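Local coordinates for putative pectin lyase (Geobacillus virus E2, PDB 7CHU), which serves as the trimeric tailspike of a deep-sea thermophilic bacteriophage and probably recognises, and possibly cleaves, polysaccharide on the host cell surface, at residues Gly154-Glu159 / Gly188-Lys193; Tyr213-Trp218 / Tyr241-Thr246; Leu253-Cys258 / Asn282-Cys287; Phe270-Asn275 / Tyr308-Val313. All coordinates share one frame; numbering follows the deposited sequence.

Interaction 1: Gly154-Glu159 / Gly188-Lys193; sequences GNPVFE and GVSLKK
With OG anti to the backbone N (chi1 -174°), Ser190 swings its hydroxyl clear of Pro156, and CB is the atom that meets the proline ring, whose CB and CG both lie near it, CB to CB at 3.7 Å. The two segments lie on successive coils of a right-handed parallel beta-helix, the fold of the pectate lyase family. The coil turns a corner at Val157 and Phe158, and there two consecutive amides converge on one acceptor. Val157 N and Phe158 N each lie 3.4 Å from Gly188 O. Both bonds are weak: the Val157 one is long and bent, the Phe158 one long but nearly straight at 166°. Val157 CB also presses on that oxygen, with CB to Gly188 O at 3.3 Å; the methyl CG2 touches Gly188 O more loosely.

Phe158 and Val189 point to the same side of the strands, where the Phe158 ring leaves Val189 behind and runs in among Ile128, Ile147 and Ile179 in the interior of the beta-helix. Glu159 and Ser190 occupy the other side, and Glu159 OE1 is tied to Lys127 by a salt bridge. The firm bond between the coils runs from Ser190 N to Phe158 O, 2.9 Å long and 174° at the hydrogen.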
loop_
_atom_site.group_PDB
_atom_site.type_symbol
_atom_site.label_atom_id
_atom_site.label_comp_id
_atom_site.label_asym_id
_atom_site.label_seq_id
_atom_site.Cartn_x
_atom_site.Cartn_y
_atom_site.Cartn_z
ATOM N N GLY A 154 35.601 -1.285 5.895
ATOM C CA GLY A 154 34.370 -1.912 6.327
ATOM C C GLY A 154 33.469 -1.039 7.176
ATOM O O GLY A 154 32.389 -1.494 7.568
ATOM N N ASN A 155 33.866 0.200 7.468
ATOM C CA ASN A 155 33.027 1.093 8.254
ATOM C C ASN A 155 31.885 1.647 7.414
ATOM O O ASN A 155 31.954 1.655 6.183
ATOM C CB ASN A 155 33.843 2.263 8.809
ATOM C CG ASN A 155 34.438 1.963 10.185
ATOM O OD1 ASN A 155 34.081 0.977 10.830
ATOM N ND2 ASN A 155 35.353 2.817 10.631
ATOM N N PRO A 156 30.828 2.133 8.060
ATOM C CA PRO A 156 29.747 2.791 7.318
ATOM C C PRO A 156 30.110 4.220 6.943
ATOM O O PRO A 156 30.977 4.843 7.555
ATOM C CB PRO A 156 28.570 2.760 8.296
ATOM C CG PRO A 156 29.190 2.625 9.656
ATOM C CD PRO A 156 30.453 1.838 9.458
ATOM N N VAL A 157 29.441 4.720 5.897
ATOM C CA VAL A 157 29.556 6.134 5.542
ATOM C C VAL A 157 28.851 6.980 6.591
ATOM O O VAL A 157 29.432 7.912 7.161
ATOM C CB VAL A 157 28.981 6.393 4.136
ATOM C CG1 VAL A 157 29.118 7.859 3.773
ATOM C CG2 VAL A 157 29.691 5.568 3.105
ATOM N N PHE A 158 27.595 6.638 6.893
ATOM C CA PHE A 158 26.833 7.259 7.971
ATOM C C PHE A 158 26.528 6.186 9.004
ATOM O O PHE A 158 25.821 5.221 8.697
ATOM C CB PHE A 158 25.515 7.857 7.463
ATOM C CG PHE A 158 25.679 9.062 6.597
ATOM C CD1 PHE A 158 26.396 10.168 7.044
ATOM C CD2 PHE A 158 25.082 9.110 5.345
ATOM C CE1 PHE A 158 26.523 11.293 6.243
ATOM C CE2 PHE A 158 25.203 10.229 4.545
ATOM C CZ PHE A 158 25.925 11.318 4.985
ATOM N N GLU A 159 26.988 6.398 10.241
ATOM C CA GLU A 159 26.671 5.533 11.370
ATOM C C GLU A 159 25.692 6.257 12.292
ATOM O O GLU A 159 26.048 7.274 12.904
ATOM C CB GLU A 159 27.948 5.137 12.133
ATOM C CG GLU A 159 27.700 4.072 13.215
ATOM C CD GLU A 159 28.915 3.818 14.154
ATOM O OE1 GLU A 159 29.675 4.761 14.467
ATOM O OE2 GLU A 159 29.096 2.667 14.606
ATOM N N GLY A 188 26.997 1.369 3.456
ATOM C CA GLY A 188 26.445 2.655 3.075
ATOM C C GLY A 188 25.905 3.388 4.275
ATOM O O GLY A 188 26.348 4.493 4.603
ATOM N N VAL A 189 24.952 2.766 4.959
ATOM C CA VAL A 189 24.291 3.359 6.115
ATOM C C VAL A 189 24.167 2.272 7.159
ATOM O O VAL A 189 23.734 1.155 6.844
ATOM C CB VAL A 189 22.891 3.915 5.769
ATOM C CG1 VAL A 189 22.164 4.380 7.038
ATOM C CG2 VAL A 189 22.983 5.019 4.724
ATOM N N SER A 190 24.533 2.595 8.392
ATOM C CA SER A 190 24.391 1.694 9.526
ATOM C C SER A 190 23.426 2.287 10.534
ATOM O O SER A 190 23.600 3.439 10.951
ATOM C CB SER A 190 25.742 1.443 10.197
ATOM O OG SER A 190 25.624 0.457 11.202
ATOM N N LEU A 191 22.454 1.477 10.965
ATOM C CA LEU A 191 21.433 1.863 11.934
ATOM C C LEU A 191 21.465 0.885 13.101
ATOM O O LEU A 191 21.425 -0.333 12.892
ATOM C CB LEU A 191 20.018 1.878 11.301
ATOM C CG LEU A 191 19.776 2.639 9.985
ATOM C CD1 LEU A 191 18.275 2.585 9.563
ATOM C CD2 LEU A 191 20.234 4.096 10.082
ATOM N N LYS A 192 21.537 1.404 14.329
ATOM C CA LYS A 192 21.616 0.523 15.487
ATOM C C LYS A 192 20.945 1.181 16.678
ATOM O O LYS A 192 21.248 2.338 16.983
ATOM C CB LYS A 192 23.074 0.191 15.843
ATOM C CG LYS A 192 23.216 -0.693 17.091
ATOM C CD LYS A 192 24.634 -1.213 17.232
ATOM C CE LYS A 192 24.776 -2.076 18.471
ATOM N NZ LYS A 192 26.116 -2.758 18.496
ATOM N N LYS A 193 20.058 0.437 17.340
ATOM C CA LYS A 193 19.374 0.884 18.560
ATOM C C LYS A 193 18.616 2.187 18.317
ATOM O O LYS A 193 18.663 3.139 19.106
ATOM C CB LYS A 193 20.353 1.001 19.730
ATOM C CG LYS A 193 20.741 -0.370 20.292
ATOM C CD LYS A 193 21.767 -0.226 21.423
ATOM C CE LYS A 193 22.302 -1.573 21.877
ATOM N NZ LYS A 193 21.244 -2.350 22.550
#

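Interaction 2: Tyr213-Trp218 / Tyr241-Thr246; sequences YIEEVW and YIYNGT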
loop_
_atom_site.group_PDB
_atom_site.type_symbol
_atom_site.label_atom_id
_atom_site.label_comp_id
_atom_site.label_asym_id
_atom_site.label_seq_id
_atom_site.Cartn_x
_atom_site.Cartn_y
_atom_site.Cartn_z
ATOM N N TYR A 213 22.905 -1.610 6.900
ATOM C CA TYR A 213 23.023 -2.521 8.034
ATOM C C TYR A 213 22.107 -2.031 9.142
ATOM O O TYR A 213 22.089 -0.829 9.458
ATOM C CB TYR A 213 24.472 -2.608 8.533
ATOM C CG TYR A 213 24.623 -3.493 9.758
ATOM C CD1 TYR A 213 24.629 -4.886 9.641
ATOM C CD2 TYR A 213 24.735 -2.945 11.018
ATOM C CE1 TYR A 213 24.747 -5.687 10.753
ATOM C CE2 TYR A 213 24.849 -3.749 12.147
ATOM C CZ TYR A 213 24.858 -5.115 12.000
ATOM O OH TYR A 213 24.968 -5.915 13.111
ATOM N N ILE A 214 21.340 -2.948 9.716
ATOM C CA ILE A 214 20.268 -2.616 10.651
ATOM C C ILE A 214 20.363 -3.595 11.815
ATOM O O ILE A 214 20.281 -4.808 11.613
ATOM C CB ILE A 214 18.876 -2.694 9.975
ATOM C CG1 ILE A 214 18.758 -1.628 8.871
ATOM C CG2 ILE A 214 17.734 -2.530 10.985
ATOM C CD1 ILE A 214 17.446 -1.741 8.041
ATOM N N GLU A 215 20.548 -3.079 13.029
ATOM C CA GLU A 215 20.678 -3.923 14.212
ATOM C C GLU A 215 19.830 -3.348 15.331
ATOM O O GLU A 215 20.042 -2.204 15.737
ATOM C CB GLU A 215 22.136 -4.031 14.673
ATOM C CG GLU A 215 22.259 -4.835 15.965
ATOM C CD GLU A 215 23.705 -4.912 16.494
ATOM O OE1 GLU A 215 23.886 -5.040 17.724
ATOM O OE2 GLU A 215 24.654 -4.856 15.679
ATOM N N GLU A 216 18.877 -4.133 15.815
ATOM C CA GLU A 216 17.986 -3.746 16.899
ATOM C C GLU A 216 17.327 -2.391 16.642
ATOM O O GLU A 216 17.416 -1.461 17.446
ATOM C CB GLU A 216 18.727 -3.756 18.243
ATOM C CG GLU A 216 17.763 -3.910 19.421
ATOM C CD GLU A 216 18.403 -3.555 20.758
ATOM O OE1 GLU A 216 19.581 -3.962 20.987
ATOM O OE2 GLU A 216 17.729 -2.870 21.574
ATOM N N VAL A 217 16.628 -2.291 15.513
ATOM C CA VAL A 217 15.950 -1.056 15.126
ATOM C C VAL A 217 14.447 -1.285 15.206
ATOM O O VAL A 217 13.943 -2.305 14.720
ATOM C CB VAL A 217 16.374 -0.581 13.727
ATOM C CG1 VAL A 217 15.478 0.572 13.267
ATOM C CG2 VAL A 217 17.835 -0.146 13.763
ATOM N N TRP A 218 13.742 -0.337 15.825
ATOM C CA TRP A 218 12.315 -0.430 16.097
ATOM C C TRP A 218 11.535 0.672 15.389
ATOM O O TRP A 218 11.986 1.825 15.322
ATOM C CB TRP A 218 12.021 -0.310 17.583
ATOM C CG TRP A 218 12.743 -1.255 18.465
ATOM C CD1 TRP A 218 13.445 -2.373 18.093
ATOM C CD2 TRP A 218 12.797 -1.201 19.893
ATOM N NE1 TRP A 218 13.933 -3.005 19.205
ATOM C CE2 TRP A 218 13.568 -2.296 20.321
ATOM C CE3 TRP A 218 12.283 -0.318 20.850
ATOM C CZ2 TRP A 218 13.837 -2.541 21.672
ATOM C CZ3 TRP A 218 12.569 -0.551 22.205
ATOM C CH2 TRP A 218 13.331 -1.651 22.597
ATOM N N TYR A 241 20.859 -5.801 5.571
ATOM C CA TYR A 241 21.101 -6.847 6.563
ATOM C C TYR A 241 20.420 -6.426 7.858
ATOM O O TYR A 241 20.768 -5.385 8.430
ATOM C CB TYR A 241 22.601 -7.057 6.763
ATOM C CG TYR A 241 22.983 -8.347 7.489
ATOM C CD1 TYR A 241 22.947 -8.441 8.890
ATOM C CD2 TYR A 241 23.405 -9.461 6.777
ATOM C CE1 TYR A 241 23.306 -9.650 9.549
ATOM C CE2 TYR A 241 23.774 -10.652 7.430
ATOM C CZ TYR A 241 23.713 -10.735 8.799
ATOM O OH TYR A 241 24.081 -11.913 9.403
ATOM N N ILE A 242 19.444 -7.207 8.307
ATOM C CA ILE A 242 18.652 -6.876 9.487
ATOM C C ILE A 242 18.983 -7.904 10.566
ATOM O O ILE A 242 18.656 -9.087 10.424
ATOM C CB ILE A 242 17.145 -6.864 9.176
ATOM C CG1 ILE A 242 16.850 -5.810 8.089
ATOM C CG2 ILE A 242 16.370 -6.600 10.467
ATOM C CD1 ILE A 242 15.493 -5.973 7.314
ATOM N N TYR A 243 19.629 -7.451 11.647
ATOM C CA TYR A 243 20.124 -8.307 12.722
ATOM C C TYR A 243 19.352 -8.027 14.013
ATOM O O TYR A 243 19.006 -6.881 14.301
ATOM C CB TYR A 243 21.630 -8.035 12.923
ATOM C CG TYR A 243 22.367 -8.902 13.918
ATOM C CD1 TYR A 243 22.092 -10.266 14.041
ATOM C CD2 TYR A 243 23.378 -8.366 14.700
ATOM C CE1 TYR A 243 22.788 -11.065 14.955
ATOM C CE2 TYR A 243 24.084 -9.145 15.611
ATOM C CZ TYR A 243 23.787 -10.496 15.735
ATOM O OH TYR A 243 24.492 -11.279 16.625
ATOM N N ASN A 244 19.055 -9.061 14.790
ATOM C CA ASN A 244 18.371 -8.762 16.044
ATOM C C ASN A 244 19.340 -8.217 17.101
ATOM O O ASN A 244 18.934 -7.399 17.937
ATOM C CB ASN A 244 17.585 -9.989 16.565
ATOM C CG ASN A 244 18.436 -11.269 16.722
ATOM O OD1 ASN A 244 19.535 -11.416 16.187
ATOM N ND2 ASN A 244 17.864 -12.232 17.424
ATOM N N GLY A 245 20.615 -8.570 17.021
ATOM C CA GLY A 245 21.567 -8.251 18.077
ATOM C C GLY A 245 21.443 -9.185 19.266
ATOM O O GLY A 245 20.705 -10.177 19.244
ATOM N N THR A 246 22.163 -8.849 20.342
ATOM C CA THR A 246 22.252 -9.760 21.473
ATOM C C THR A 246 21.256 -9.465 22.586
ATOM O O THR A 246 21.193 -10.240 23.550
ATOM C CB THR A 246 23.669 -9.741 22.062
ATOM O OG1 THR A 246 23.976 -8.407 22.453
ATOM C CG2 THR A 246 24.673 -10.211 21.034
HETATM O O HOH W 1 23.531 -6.318 19.972
HETATM O O HOH W 2 19.741 -6.615 20.374
#
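Tyr213-Glu215 and Tyr241-Tyr243 run parallel in exact register, 12° apart in direction and 4.6 Å between axes, joined by Ile214 N to Tyr241 O, Tyr243 N to Ile214 O and, just past the strands, Glu216 N to Tyr243 O. Tyr213, Glu215, Tyr241 and Tyr243 share one side. The Tyr213 and Tyr241 rings lie side by side, CE1 of the first 3.8 Å from CD1 of the second. Tyr213 OH approaches Tyr243 CD2 obliquely, at 3.3 Å, and donates to Glu215 OE2 at 2.8 Å, meeting that oxygen on its anti side. The bond holds the carboxylate of the extended Glu215 chain, and OE2 also lies at the edge of the Tyr243 ring, with the carboxylate turned 75° from it.

Gly245 N lies over the centre of one face of that ring. One water donates to Glu215 OE1 at 2.6 Å and accepts from Thr246 N; a second donates to both Glu216 OE1 and Asn244 O. Glu216 is also salt-bridged to Lys193 and Arg168. On the other side Ile214 CD1 meets Ile242 CG1 at 4.1 Å. Like residues aligned in register on successive coils, isoleucine beside isoleucine and tyrosine beside tyrosine, are typical of a parallel beta-helix.

Interaction 3: Leu253-Cys258 / Asn282-Cys287; sequences LLFIAC and NQFIGC
Phe255 lies beside Phe284 on the next coil. Its CB sits 3.7 Å from Phe284 CD2 and also touches Cys287 SG. CG comes next, with Phe284 CE2 as its nearest partner, and CD1 makes the tightest approach, 3.4 Å to the same Phe284 CE2, while Gln283 O lies in the ring plane at this edge. Phe255 CE1 touches Phe284 CE2 and CZ about equally, and at the tip CZ packs on Ile214 CD1 of strand 212-215. Matching first torsions (chi1 -61° and -62°) send both rings the same way. The Phe255 and Phe284 ring planes are 7° apart but strongly offset, with little of one ring above the other and centroids separated by 4.8 Å.

Before the rings, Asn282 OD1 accepts Leu253 N at 2.8 Å, in the carbonyl plane on a lone pair, so the side chain continues the backbone bonding of the strands. Beyond them Cys287 SG takes Cys258 N at 3.5 Å and packs on Cys258 CB.

The phenylalanines fill the beta-helix interior against strands 240-243 and 268-271, and the first strand is flanked by 220-228. Leu254, Ile256, Gln283 and Ile285 point the other way, to the trimer interface, where Gln283 NE2 bonds Asn318 O of a second subunit and Ile256 packs on that subunit's Ala257.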
loop_
_atom_site.group_PDB
_atom_site.type_symbol
_atom_site.label_atom_id
_atom_site.label_comp_id
_atom_site.label_asym_id
_atom_site.label_seq_id
_atom_site.Cartn_x
_atom_site.Cartn_y
_atom_site.Cartn_z
ATOM N N LEU A 253 10.030 -2.563 11.139
ATOM C CA LEU A 253 10.677 -1.924 9.999
ATOM C C LEU A 253 9.731 -2.005 8.803
ATOM O O LEU A 253 9.409 -3.111 8.355
ATOM C CB LEU A 253 11.991 -2.620 9.652
ATOM C CG LEU A 253 13.094 -2.769 10.719
ATOM C CD1 LEU A 253 14.206 -3.661 10.189
ATOM C CD2 LEU A 253 13.634 -1.424 11.058
ATOM N N LEU A 254 9.311 -0.858 8.270
ATOM C CA LEU A 254 8.359 -0.815 7.157
ATOM C C LEU A 254 9.059 -0.272 5.922
ATOM O O LEU A 254 9.366 0.923 5.854
ATOM C CB LEU A 254 7.137 0.036 7.503
ATOM C CG LEU A 254 5.960 -0.745 8.116
ATOM C CD1 LEU A 254 6.269 -1.355 9.505
ATOM C CD2 LEU A 254 4.669 0.083 8.180
ATOM N N PHE A 255 9.312 -1.148 4.953
ATOM C CA PHE A 255 9.862 -0.763 3.660
ATOM C C PHE A 255 8.692 -0.603 2.692
ATOM O O PHE A 255 7.952 -1.559 2.451
ATOM C CB PHE A 255 10.849 -1.817 3.144
ATOM C CG PHE A 255 12.049 -2.042 4.038
ATOM C CD1 PHE A 255 11.950 -2.817 5.181
ATOM C CD2 PHE A 255 13.280 -1.496 3.706
ATOM C CE1 PHE A 255 13.063 -3.053 5.979
ATOM C CE2 PHE A 255 14.400 -1.705 4.508
ATOM C CZ PHE A 255 14.290 -2.477 5.660
ATOM N N ILE A 256 8.485 0.608 2.182
ATOM C CA ILE A 256 7.314 0.909 1.375
ATOM C C ILE A 256 7.787 1.388 0.021
ATOM O O ILE A 256 8.577 2.335 -0.070
ATOM C CB ILE A 256 6.403 1.944 2.038
ATOM C CG1 ILE A 256 5.880 1.417 3.382
ATOM C CG2 ILE A 256 5.244 2.294 1.085
ATOM C CD1 ILE A 256 5.086 2.481 4.184
ATOM N N ALA A 257 7.340 0.715 -1.033
ATOM C CA ALA A 257 7.683 1.131 -2.394
ATOM C C ALA A 257 9.201 1.212 -2.567
ATOM O O ALA A 257 9.733 2.148 -3.166
ATOM C CB ALA A 257 7.016 2.478 -2.734
ATOM N N CYS A 258 9.909 0.224 -2.039
ATOM C CA CYS A 258 11.360 0.222 -2.120
ATOM C C CYS A 258 11.798 -0.540 -3.369
ATOM O O CYS A 258 11.045 -1.340 -3.922
ATOM C CB CYS A 258 11.943 -0.391 -0.854
ATOM S SG CYS A 258 11.706 0.738 0.565
ATOM N N ASN A 282 8.108 -7.041 10.633
ATOM C CA ASN A 282 8.632 -6.139 9.626
ATOM C C ASN A 282 7.865 -6.318 8.326
ATOM O O ASN A 282 7.291 -7.376 8.086
ATOM C CB ASN A 282 10.107 -6.412 9.453
ATOM C CG ASN A 282 10.828 -6.313 10.779
ATOM O OD1 ASN A 282 10.884 -5.223 11.355
ATOM N ND2 ASN A 282 11.321 -7.451 11.303
ATOM N N GLN A 283 7.844 -5.274 7.492
ATOM C CA GLN A 283 6.940 -5.251 6.349
ATOM C C GLN A 283 7.661 -4.783 5.097
ATOM O O GLN A 283 8.535 -3.911 5.161
ATOM C CB GLN A 283 5.737 -4.334 6.611
ATOM C CG GLN A 283 4.945 -4.680 7.872
ATOM C CD GLN A 283 3.479 -4.296 7.769
ATOM O OE1 GLN A 283 2.996 -3.926 6.688
ATOM N NE2 GLN A 283 2.754 -4.404 8.883
ATOM N N PHE A 284 7.256 -5.351 3.961
ATOM C CA PHE A 284 7.681 -4.937 2.628
ATOM C C PHE A 284 6.410 -4.753 1.809
ATOM O O PHE A 284 5.735 -5.735 1.490
ATOM C CB PHE A 284 8.599 -5.978 1.995
ATOM C CG PHE A 284 9.873 -6.176 2.773
ATOM C CD1 PHE A 284 9.905 -7.041 3.854
ATOM C CD2 PHE A 284 11.001 -5.455 2.453
ATOM C CE1 PHE A 284 11.064 -7.186 4.623
ATOM C CE2 PHE A 284 12.190 -5.600 3.212
ATOM C CZ PHE A 284 12.214 -6.466 4.286
ATOM N N ILE A 285 6.071 -3.503 1.490
ATOM C CA ILE A 285 4.815 -3.175 0.815
ATOM C C ILE A 285 5.162 -2.620 -0.561
ATOM O O ILE A 285 5.783 -1.558 -0.677
ATOM C CB ILE A 285 3.967 -2.185 1.630
ATOM C CG1 ILE A 285 3.674 -2.777 3.026
ATOM C CG2 ILE A 285 2.661 -1.804 0.850
ATOM C CD1 ILE A 285 3.082 -1.765 4.017
ATOM N N GLY A 286 4.777 -3.338 -1.603
ATOM C CA GLY A 286 5.001 -2.831 -2.940
ATOM C C GLY A 286 6.445 -2.803 -3.374
ATOM O O GLY A 286 6.791 -2.042 -4.275
ATOM N N CYS A 287 7.294 -3.650 -2.796
ATOM C CA CYS A 287 8.715 -3.555 -3.081
ATOM C C CYS A 287 9.104 -4.392 -4.296
ATOM O O CYS A 287 8.420 -5.351 -4.678
ATOM C CB CYS A 287 9.541 -3.946 -1.851
ATOM S SG CYS A 287 9.314 -2.814 -0.430
#

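Interaction 4: Phe270-Asn275 / Tyr308-Val313; sequences FDSTGN and YLDGDV
An inverse gamma turn centred on Asp310 shapes this contact, where the coil of 308-313 in the parallel beta-helix swings away from the one before as strand 307-309 ends. The touching parts, 270-273 and 308-311, diverge by 62° end to end. A single regular backbone bond starts the contact, Phe270 N to Tyr308 O at 2.8 Å. Beyond it side chains take over. Asp310, with CG anti to its own N (chi1 179°), reaches across so that OD2 receives Ser272 N at 2.9 Å; the donor comes from well above the carboxylate plane. Ser272 OG returns the grip by donating to Asp310 O at 2.7 Å, again from above the carbonyl plane, and is itself hydrogen-bonded to Asn279 N.

Asp310 OD1 forms a salt bridge with Arg278, which would offset the charge of Asp310 and so probably ease its closeness to Asp271, whose OD1 lies 4.6 Å from Asp310 OD2. Asp271 OD1 accepts both Thr273 N and Thr273 OG1, the first bond making an Asx turn that fixes the chain after Ser272; OD2 is hydrogen-bonded to Tyr241 OH. The Tyr308 ring brings CD2 to 3.1 Å from Phe270 O. The Phe270 ring carries Tyr308 O at its edge, and its CD2 meets Leu309 CD1 at 3.6 Å.

Phe270 also packs on Ile242 of strand 240-243, which pairs with 268-271 on one flank. Strand 307-309 lies on the other and is followed in turn by 329-331, so the contact links consecutive coils.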
loop_
_atom_site.group_PDB
_atom_site.type_symbol
_atom_site.label_atom_id
_atom_site.label_comp_id
_atom_site.label_asym_id
_atom_site.label_seq_id
_atom_site.Cartn_x
_atom_site.Cartn_y
_atom_site.Cartn_z
ATOM N N PHE A 270 17.593 -11.358 6.702
ATOM C CA PHE A 270 17.233 -11.297 8.112
ATOM C C PHE A 270 18.107 -12.288 8.870
ATOM O O PHE A 270 18.295 -13.425 8.428
ATOM C CB PHE A 270 15.762 -11.636 8.354
ATOM C CG PHE A 270 14.812 -10.507 8.065
ATOM C CD1 PHE A 270 14.480 -9.578 9.041
ATOM C CD2 PHE A 270 14.236 -10.392 6.824
ATOM C CE1 PHE A 270 13.585 -8.542 8.775
ATOM C CE2 PHE A 270 13.311 -9.385 6.548
ATOM C CZ PHE A 270 12.987 -8.457 7.506
ATOM N N ASP A 271 18.651 -11.846 10.000
ATOM C CA ASP A 271 19.524 -12.667 10.837
ATOM C C ASP A 271 18.982 -12.570 12.258
ATOM O O ASP A 271 18.985 -11.487 12.845
ATOM C CB ASP A 271 20.966 -12.167 10.731
ATOM C CG ASP A 271 21.946 -12.930 11.624
ATOM O OD1 ASP A 271 21.541 -13.762 12.477
ATOM O OD2 ASP A 271 23.156 -12.655 11.466
ATOM N N SER A 272 18.454 -13.678 12.782
ATOM C CA SER A 272 17.889 -13.707 14.129
ATOM C C SER A 272 18.760 -14.522 15.078
ATOM O O SER A 272 18.280 -14.969 16.128
ATOM C CB SER A 272 16.466 -14.266 14.120
ATOM O OG SER A 272 15.510 -13.317 13.637
ATOM N N THR A 273 20.029 -14.704 14.734
ATOM C CA THR A 273 20.894 -15.561 15.545
ATOM C C THR A 273 21.497 -14.865 16.759
ATOM O O THR A 273 22.184 -15.526 17.540
ATOM C CB THR A 273 22.043 -16.126 14.720
ATOM O OG1 THR A 273 22.894 -15.054 14.288
ATOM C CG2 THR A 273 21.512 -16.956 13.525
ATOM N N GLY A 274 21.253 -13.573 16.970
ATOM C CA GLY A 274 21.974 -12.872 18.026
ATOM C C GLY A 274 21.537 -13.254 19.432
ATOM O O GLY A 274 22.349 -13.257 20.366
ATOM N N ASN A 275 20.255 -13.549 19.611
ATOM C CA ASN A 275 19.718 -13.949 20.911
ATOM C C ASN A 275 18.343 -14.569 20.681
ATOM O O ASN A 275 17.912 -14.755 19.541
ATOM C CB ASN A 275 19.674 -12.753 21.876
ATOM C CG ASN A 275 18.486 -11.826 21.613
ATOM O OD1 ASN A 275 17.444 -11.956 22.259
ATOM N ND2 ASN A 275 18.649 -10.878 20.683
ATOM N N TYR A 308 16.236 -13.550 2.334
ATOM C CA TYR A 308 16.422 -14.586 3.353
ATOM C C TYR A 308 15.676 -14.154 4.604
ATOM O O TYR A 308 16.033 -13.147 5.217
ATOM C CB TYR A 308 17.897 -14.833 3.683
ATOM C CG TYR A 308 18.063 -15.804 4.823
ATOM C CD1 TYR A 308 17.690 -17.145 4.676
ATOM C CD2 TYR A 308 18.571 -15.392 6.054
ATOM C CE1 TYR A 308 17.818 -18.052 5.717
ATOM C CE2 TYR A 308 18.708 -16.289 7.104
ATOM C CZ TYR A 308 18.331 -17.620 6.933
ATOM O OH TYR A 308 18.468 -18.511 7.976
ATOM N N LEU A 309 14.622 -14.880 4.966
ATOM C CA LEU A 309 13.702 -14.446 6.021
ATOM C C LEU A 309 13.835 -15.328 7.267
ATOM O O LEU A 309 12.974 -16.153 7.556
ATOM C CB LEU A 309 12.287 -14.459 5.472
ATOM C CG LEU A 309 11.122 -13.980 6.324
ATOM C CD1 LEU A 309 11.584 -12.798 7.134
ATOM C CD2 LEU A 309 9.907 -13.610 5.423
ATOM N N ASP A 310 14.924 -15.125 8.031
ATOM C CA ASP A 310 15.027 -15.674 9.390
ATOM C C ASP A 310 14.347 -14.693 10.343
ATOM O O ASP A 310 14.986 -13.886 11.033
ATOM C CB ASP A 310 16.482 -15.932 9.770
ATOM C CG ASP A 310 16.651 -16.497 11.191
ATOM O OD1 ASP A 310 15.702 -17.093 11.773
ATOM O OD2 ASP A 310 17.767 -16.334 11.728
ATOM N N GLY A 311 13.016 -14.777 10.377
ATOM C CA GLY A 311 12.191 -13.866 11.156
ATOM C C GLY A 311 10.761 -14.358 11.215
ATOM O O GLY A 311 10.374 -15.295 10.509
ATOM N N ASP A 312 9.969 -13.702 12.064
ATOM C CA ASP A 312 8.577 -14.066 12.278
ATOM C C ASP A 312 7.652 -12.911 11.925
ATOM O O ASP A 312 8.043 -11.740 11.989
ATOM C CB ASP A 312 8.331 -14.488 13.726
ATOM C CG ASP A 312 9.208 -15.657 14.154
ATOM O OD1 ASP A 312 9.439 -16.601 13.356
ATOM O OD2 ASP A 312 9.661 -15.633 15.319
ATOM N N VAL A 313 6.407 -13.250 11.569
ATOM C CA VAL A 313 5.352 -12.260 11.329
ATOM C C VAL A 313 5.839 -11.157 10.401
ATOM O O VAL A 313 5.642 -9.966 10.674
ATOM C CB VAL A 313 4.837 -11.646 12.646
ATOM C CG1 VAL A 313 3.440 -11.046 12.442
ATOM C CG2 VAL A 313 4.808 -12.688 13.756
#

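Overall arrangement
The four contacts step along one parallel beta-helix, coil by coil. Interactions 1, 2 and 4 lie on one run of strands, from 156-160 to 307-309. Centres of interactions 1 and 2 are 12 Å apart, and they join where Leu191 N meets Tyr213 O and Lys193 bridges to Glu216; those of 2 and 4 are 9 Å apart. Interaction 3 belongs to another face, its centre 16 Å from that of interaction 2; Leu253 and Phe255 meet interaction 2, and Asn282 and Phe284 meet Phe270 of interaction 4. Interactions 1 and 2 close in turn before 3 and 4 open; the segments of 3 and 4 alternate. The face of interaction 3 packs against the other two subunits, while interactions 1 and 2 touch neither.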